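Side-chain contacts in DUF4848 domain-containing protein (Bacteroides thetaiotaomicron, PDB 4LB8), which is of unknown function but is probably exported, its natural precursor having a predicted signal sequence with a lipoprotein-type motif: residues L41-M46 / V52-S57; E20-N23 / I28-K31. All coordinates share one frame; numbering follows the deposited sequence.

Overall arrangement
Both contacts belong to the N-terminal part of the chain and follow one another in sequence: contact 2 pairs strands 19-22 and 27-30, and contact 1 packs V43 near the end of helix 33-44 and M46 just after it against F54 of helix 48-57. Their centres are 15 Å apart and their nearest atoms about 6 Å, so they are neighbours that do not touch. Contact 1 is partly buried and wholly apolar, with no hydrogen bond between its segments; L41, K42, S44 and A45 also meet the second subunit. Contact 2 lies at the surface, where two backbone hydrogen bonds do the pairing, and its side chains divide into a charged-aliphatic face and an apolar one.

Contact 1. Residues L41-M46 / V52-S57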
ATOM      1  N   LEU A  41      -5.205  28.765 -19.291  1.00 38.06           N
ATOM      2  CA  LEU A  41      -3.927  28.283 -19.817  1.00 37.34           C
ATOM      3  C   LEU A  41      -2.787  29.217 -19.430  1.00 44.67           C
ATOM      4  O   LEU A  41      -1.788  28.755 -18.874  1.00 45.86           O
ATOM      5  CB  LEU A  41      -3.985  28.132 -21.358  1.00 36.97           C
ATOM      6  CG  LEU A  41      -2.669  27.691 -22.041  1.00 39.05           C
ATOM      7  CD1 LEU A  41      -2.308  26.247 -21.643  1.00 36.88           C
ATOM      8  CD2 LEU A  41      -2.780  27.815 -23.531  1.00 35.93           C
ATOM      9  N   LYS A  42      -2.936  30.534 -19.726  1.00 42.29           N
ATOM     10  CA  LYS A  42      -1.921  31.551 -19.415  1.00 41.34           C
ATOM     11  C   LYS A  42      -1.679  31.631 -17.900  1.00 42.84           C
ATOM     12  O   LYS A  42      -0.529  31.537 -17.490  1.00 43.71           O
ATOM     13  CB  LYS A  42      -2.281  32.928 -19.987  1.00 43.77           C
ATOM     14  CG  LYS A  42      -2.527  32.992 -21.502  1.00 67.01           C
ATOM     15  CD  LYS A  42      -1.270  33.111 -22.358  1.00 86.88           C
ATOM     16  CE  LYS A  42      -1.598  33.145 -23.838  1.00103.43           C
ATOM     17  NZ  LYS A  42      -0.394  33.427 -24.674  1.00115.32           N
ATOM     18  N   VAL A  43      -2.740  31.722 -17.077  1.00 37.68           N
ATOM     19  CA  VAL A  43      -2.588  31.799 -15.617  1.00 37.38           C
ATOM     20  C   VAL A  43      -2.061  30.471 -15.029  1.00 43.65           C
ATOM     21  O   VAL A  43      -1.129  30.528 -14.232  1.00 43.08           O
ATOM     22  CB  VAL A  43      -3.871  32.275 -14.897  1.00 39.38           C
ATOM     23  CG1 VAL A  43      -3.698  32.280 -13.375  1.00 38.93           C
ATOM     24  CG2 VAL A  43      -4.252  33.663 -15.383  1.00 39.23           C
ATOM     25  N   SER A  44      -2.588  29.290 -15.439  1.00 42.65           N
ATOM     26  CA  SER A  44      -2.083  28.032 -14.866  1.00 43.69           C
ATOM     27  C   SER A  44      -0.615  27.744 -15.223  1.00 50.55           C
ATOM     28  O   SER A  44      -0.013  26.934 -14.533  1.00 51.40           O
ATOM     29  CB  SER A  44      -2.954  26.836 -15.239  1.00 47.88           C
ATOM     30  OG  SER A  44      -2.761  26.415 -16.577  1.00 60.90           O
ATOM     31  N   ALA A  45      -0.024  28.450 -16.226  1.00 48.56           N
ATOM     32  CA  ALA A  45       1.366  28.239 -16.677  1.00 48.84           C
ATOM     33  C   ALA A  45       2.392  29.123 -15.958  1.00 54.07           C
ATOM     34  O   ALA A  45       3.612  28.886 -16.050  1.00 55.24           O
ATOM     35  CB  ALA A  45       1.460  28.463 -18.161  1.00 49.85           C
HETATM   36  N   MSE A  46       1.889  30.117 -15.222  1.00 48.79           N
HETATM   37  CA  MSE A  46       2.672  31.038 -14.406  1.00 47.72           C
HETATM   38  C   MSE A  46       3.203  30.365 -13.142  1.00 52.58           C
HETATM   39  O   MSE A  46       2.725  29.297 -12.745  1.00 50.52           O
HETATM   40  CB  MSE A  46       1.779  32.208 -13.988  1.00 48.77           C
HETATM   41  CG  MSE A  46       1.333  33.083 -15.144  1.00 54.58           C
HETATM   42 SE   MSE A  46       0.331  34.556 -14.429  0.75 61.05          SE
HETATM   43  CE  MSE A  46      -0.472  35.228 -16.109  1.00 56.97           C
ATOM     44  N   VAL A  52      -0.295  34.731  -7.846  1.00 57.48           N
ATOM     45  CA  VAL A  52      -0.705  35.498  -6.666  1.00 57.92           C
ATOM     46  C   VAL A  52      -0.672  36.995  -7.028  1.00 64.78           C
ATOM     47  O   VAL A  52      -1.642  37.686  -6.729  1.00 66.34           O
ATOM     48  CB  VAL A  52       0.134  35.170  -5.391  1.00 61.80           C
ATOM     49  CG1 VAL A  52      -0.292  36.028  -4.203  1.00 62.59           C
ATOM     50  CG2 VAL A  52       0.035  33.694  -5.019  1.00 59.95           C
ATOM     51  N   SER A  53       0.377  37.465  -7.754  1.00 61.39           N
ATOM     52  CA  SER A  53       0.512  38.866  -8.170  1.00 61.50           C
ATOM     53  C   SER A  53      -0.479  39.261  -9.253  1.00 63.92           C
ATOM     54  O   SER A  53      -0.983  40.382  -9.199  1.00 64.22           O
ATOM     55  CB  SER A  53       1.928  39.165  -8.636  1.00 65.95           C
ATOM     56  OG  SER A  53       2.789  39.102  -7.512  1.00 78.30           O
ATOM     57  N   PHE A  54      -0.763  38.369 -10.231  1.00 59.08           N
ATOM     58  CA  PHE A  54      -1.733  38.635 -11.307  1.00 58.31           C
ATOM     59  C   PHE A  54      -3.144  38.767 -10.707  1.00 62.57           C
ATOM     60  O   PHE A  54      -3.929  39.593 -11.180  1.00 63.10           O
ATOM     61  CB  PHE A  54      -1.677  37.547 -12.406  1.00 59.50           C
ATOM     62  CG  PHE A  54      -2.833  37.537 -13.382  1.00 60.85           C
ATOM     63  CD1 PHE A  54      -2.854  38.404 -14.473  1.00 65.03           C
ATOM     64  CD2 PHE A  54      -3.908  36.670 -13.208  1.00 62.15           C
ATOM     65  CE1 PHE A  54      -3.936  38.410 -15.366  1.00 65.14           C
ATOM     66  CE2 PHE A  54      -4.992  36.685 -14.094  1.00 64.62           C
ATOM     67  CZ  PHE A  54      -4.994  37.547 -15.173  1.00 63.15           C
ATOM     68  N   LEU A  55      -3.444  37.984  -9.640  1.00 58.17           N
ATOM     69  CA  LEU A  55      -4.731  38.035  -8.940  1.00 57.66           C
ATOM     70  C   LEU A  55      -4.810  39.279  -8.046  1.00 63.35           C
ATOM     71  O   LEU A  55      -5.897  39.836  -7.890  1.00 62.19           O
ATOM     72  CB  LEU A  55      -4.988  36.748  -8.126  1.00 56.77           C
ATOM     73  CG  LEU A  55      -5.325  35.501  -8.958  1.00 59.17           C
ATOM     74  CD1 LEU A  55      -5.210  34.253  -8.130  1.00 59.19           C
ATOM     75  CD2 LEU A  55      -6.687  35.616  -9.623  1.00 59.09           C
ATOM     76  N   ASN A  56      -3.656  39.722  -7.488  1.00 62.18           N
ATOM     77  CA  ASN A  56      -3.553  40.939  -6.671  1.00 63.84           C
ATOM     78  C   ASN A  56      -3.775  42.147  -7.567  1.00 68.16           C
ATOM     79  O   ASN A  56      -4.434  43.096  -7.141  1.00 68.98           O
ATOM     80  CB  ASN A  56      -2.203  41.028  -5.931  1.00 67.62           C
ATOM     81  CG  ASN A  56      -1.957  39.983  -4.846  1.00 94.19           C
ATOM     82  OD1 ASN A  56      -2.834  39.180  -4.468  1.00 82.80           O
ATOM     83  ND2 ASN A  56      -0.722  39.942  -4.342  1.00 89.00           N
ATOM     84  N   SER A  57      -3.296  42.070  -8.843  1.00 64.04           N
ATOM     85  CA  SER A  57      -3.494  43.090  -9.895  1.00 63.59           C
ATOM     86  C   SER A  57      -4.971  43.337 -10.131  1.00 67.19           C
ATOM     87  O   SER A  57      -5.365  44.472 -10.405  1.00 68.37           O
ATOM     88  CB  SER A  57      -2.871  42.651 -11.222  1.00 65.16           C
ATOM     89  OG  SER A  57      -1.485  42.377 -11.123  1.00 77.19           O
TER
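F54 projects its ring from helix 48-57 toward 41-46 and meets V43 and M46, the two residues that contribute the rest of the apolar patch. The shortest approach is between V43 CG2 and F54 CE2, at 3.4 Å; F54 CD2 lies 3.7 Å from the same V43 CG2, so a single methyl branch does the touching along one side of the ring. It comes in obliquely. V43 CG1 is anti to the backbone N (chi1 177°), which turns CG2 to the position anti to the carbonyl carbon and puts it against the ring.

M46, a selenomethionine, reaches F54 differently. Its chain is extended beyond CG and crosses the phenylalanine at about a right angle, bringing SE to 4.1 Å from F54 CB, while the terminal CE lies over one ring face, 4.2 Å above the plane and displaced toward the rim. With SE 5.2 Å from the ring centroid and 38° off its normal, this is an oblique Met-aromatic contact. The contact joins two consecutive helices: helix 33-44 runs through a short link into helix 48-57, and the CA atoms of V43 and F54 are 8.1 Å apart. A polar tie runs beside the apolar patch, for V43 O accepts a hydrogen bond from Q51 NE2. V43 also packs on Y125 and F126, while L55, on the second helix, reaches I65 of helix 63-80. S44 OG bonds to V258 N of the second subunit.

Contact 2. Residues E20-N23 / I28-K31; sequences EVIN and IKFK
E20 and K29 form an antiparallel hydrogen-bonded pair, with CA atoms 5.0 Å apart, and V21 with I28 makes the adjoining non-hydrogen-bonded pair. The two consecutive strands, joined by a short turn, form a beta hairpin at the edge of a mixed four-stranded sheet in which strand 19-22 is outermost within the chain. The short strand axes approach to 4.7 Å at 136° between their directions, well off strictly antiparallel, so the pairing is markedly twisted. Two backbone bonds close the ring of the E20-K29 pair: K29 N to E20 O at 2.7 Å, with an N-H...O angle of 163°, and E20 N to K29 O at 2.9 Å. Along its other edge, strand 27-30 bonds through the backbone of I28 and F30 to M134, which places it between strands 19-22 and 132-135.

The side chains of E20 and K29 leave the same face and extend alongside each other in the same direction. Here the carboxylate meets the aliphatic part of the lysine, E20 OE1 lying 3.5 Å from K29 CD, whereas OE1 and NZ remain 5.4 Å apart and make no salt bridge. The lysine bends at chi3 and chi4, and its NZ donates instead to G136 O, with a long, weak ion pair to D137. The opposite face, that of V21 and I28, is apolar and packs against F60, with L58 also touching V21. I28 is the buried member of the pair, and its CD1 meets V21 CG2 at 3.9 Å. I22 has CG1 between the backbone N and the carbonyl carbon (chi1 69°), and the branch ends with I22 CD1 at 4.2 Å from K29 NZ.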
ATOM      1  N   GLU A  20     -12.888  40.557 -16.321  1.00 62.32           N
ATOM      2  CA  GLU A  20     -13.543  41.653 -15.623  1.00 60.86           C
ATOM      3  C   GLU A  20     -13.936  41.198 -14.222  1.00 61.42           C
ATOM      4  O   GLU A  20     -14.533  40.135 -14.069  1.00 60.02           O
ATOM      5  CB  GLU A  20     -14.771  42.105 -16.431  1.00 61.98           C
ATOM      6  CG  GLU A  20     -15.352  43.435 -16.005  1.00 75.96           C
ATOM      7  CD  GLU A  20     -16.696  43.801 -16.611  1.00103.29           C
ATOM      8  OE1 GLU A  20     -17.165  43.090 -17.531  1.00102.00           O
ATOM      9  OE2 GLU A  20     -17.283  44.809 -16.157  1.00 98.27           O
ATOM     10  N   VAL A  21     -13.583  41.991 -13.207  1.00 57.14           N
ATOM     11  CA  VAL A  21     -13.948  41.707 -11.821  1.00 56.65           C
ATOM     12  C   VAL A  21     -15.196  42.550 -11.533  1.00 61.84           C
ATOM     13  O   VAL A  21     -15.151  43.780 -11.649  1.00 61.76           O
ATOM     14  CB  VAL A  21     -12.814  41.917 -10.769  1.00 60.35           C
ATOM     15  CG1 VAL A  21     -13.109  41.138  -9.496  1.00 59.39           C
ATOM     16  CG2 VAL A  21     -11.435  41.538 -11.318  1.00 59.76           C
ATOM     17  N   ILE A  22     -16.331  41.881 -11.234  1.00 57.85           N
ATOM     18  CA  ILE A  22     -17.606  42.559 -10.991  1.00 57.18           C
ATOM     19  C   ILE A  22     -18.123  42.257  -9.567  1.00 61.13           C
ATOM     20  O   ILE A  22     -17.429  41.618  -8.775  1.00 58.72           O
ATOM     21  CB  ILE A  22     -18.652  42.199 -12.102  1.00 59.16           C
ATOM     22  CG1 ILE A  22     -19.117  40.717 -12.046  1.00 58.31           C
ATOM     23  CG2 ILE A  22     -18.133  42.585 -13.498  1.00 58.91           C
ATOM     24  CD1 ILE A  22     -20.483  40.406 -12.755  1.00 60.14           C
ATOM     25  N   ASN A  23     -19.337  42.764  -9.255  1.00 61.10           N
ATOM     26  CA  ASN A  23     -20.088  42.615  -8.001  1.00 62.53           C
ATOM     27  C   ASN A  23     -19.224  42.993  -6.781  1.00 70.35           C
ATOM     28  O   ASN A  23     -19.261  42.332  -5.738  1.00 70.84           O
ATOM     29  CB  ASN A  23     -20.661  41.191  -7.887  1.00 60.51           C
ATOM     30  CG  ASN A  23     -21.579  40.798  -9.029  1.00 76.57           C
ATOM     31  OD1 ASN A  23     -21.977  41.616  -9.877  1.00 67.62           O
ATOM     32  ND2 ASN A  23     -21.951  39.528  -9.067  1.00 66.05           N
ATOM     33  N   ILE A  28     -15.520  37.010 -10.962  1.00 50.61           N
ATOM     34  CA  ILE A  28     -14.715  37.097 -12.191  1.00 49.93           C
ATOM     35  C   ILE A  28     -15.677  36.842 -13.358  1.00 50.22           C
ATOM     36  O   ILE A  28     -16.414  35.856 -13.341  1.00 48.44           O
ATOM     37  CB  ILE A  28     -13.481  36.125 -12.211  1.00 53.26           C
ATOM     38  CG1 ILE A  28     -12.342  36.587 -11.281  1.00 54.79           C
ATOM     39  CG2 ILE A  28     -12.951  35.880 -13.633  1.00 53.88           C
ATOM     40  CD1 ILE A  28     -11.388  37.703 -11.786  1.00 66.77           C
ATOM     41  N   LYS A  29     -15.680  37.733 -14.353  1.00 46.76           N
ATOM     42  CA  LYS A  29     -16.493  37.588 -15.552  1.00 45.89           C
ATOM     43  C   LYS A  29     -15.572  37.527 -16.766  1.00 48.78           C
ATOM     44  O   LYS A  29     -14.698  38.373 -16.912  1.00 47.52           O
ATOM     45  CB  LYS A  29     -17.514  38.738 -15.677  1.00 48.97           C
ATOM     46  CG  LYS A  29     -18.447  38.673 -16.895  1.00 54.38           C
ATOM     47  CD  LYS A  29     -18.958  40.065 -17.244  1.00 72.12           C
ATOM     48  CE  LYS A  29     -20.364  40.135 -17.823  1.00 90.48           C
ATOM     49  NZ  LYS A  29     -21.428  39.880 -16.797  1.00 94.89           N
ATOM     50  N   PHE A  30     -15.748  36.502 -17.605  1.00 46.03           N
ATOM     51  CA  PHE A  30     -15.026  36.346 -18.863  1.00 46.10           C
ATOM     52  C   PHE A  30     -15.948  36.783 -19.986  1.00 51.85           C
ATOM     53  O   PHE A  30     -17.171  36.726 -19.826  1.00 51.53           O
ATOM     54  CB  PHE A  30     -14.536  34.902 -19.066  1.00 47.37           C
ATOM     55  CG  PHE A  30     -13.485  34.497 -18.067  1.00 49.31           C
ATOM     56  CD1 PHE A  30     -12.176  34.973 -18.173  1.00 52.34           C
ATOM     57  CD2 PHE A  30     -13.803  33.664 -16.994  1.00 50.24           C
ATOM     58  CE1 PHE A  30     -11.206  34.613 -17.231  1.00 53.08           C
ATOM     59  CE2 PHE A  30     -12.828  33.303 -16.060  1.00 52.61           C
ATOM     60  CZ  PHE A  30     -11.535  33.770 -16.189  1.00 50.96           C
ATOM     61  N   LYS A  31     -15.373  37.257 -21.098  1.00 51.22           N
ATOM     62  CA  LYS A  31     -16.118  37.740 -22.274  1.00 52.55           C
ATOM     63  C   LYS A  31     -16.887  36.566 -22.909  1.00 55.66           C
ATOM     64  O   LYS A  31     -18.088  36.685 -23.148  1.00 55.32           O
ATOM     65  CB  LYS A  31     -15.146  38.414 -23.280  1.00 56.16           C
ATOM     66  CG  LYS A  31     -15.748  38.876 -24.608  1.00 78.86           C
ATOM     67  CD  LYS A  31     -14.735  39.673 -25.448  1.00 92.80           C
ATOM     68  CE  LYS A  31     -14.152  38.904 -26.617  1.00105.88           C
ATOM     69  NZ  LYS A  31     -15.088  38.846 -27.776  1.00114.26           N
TER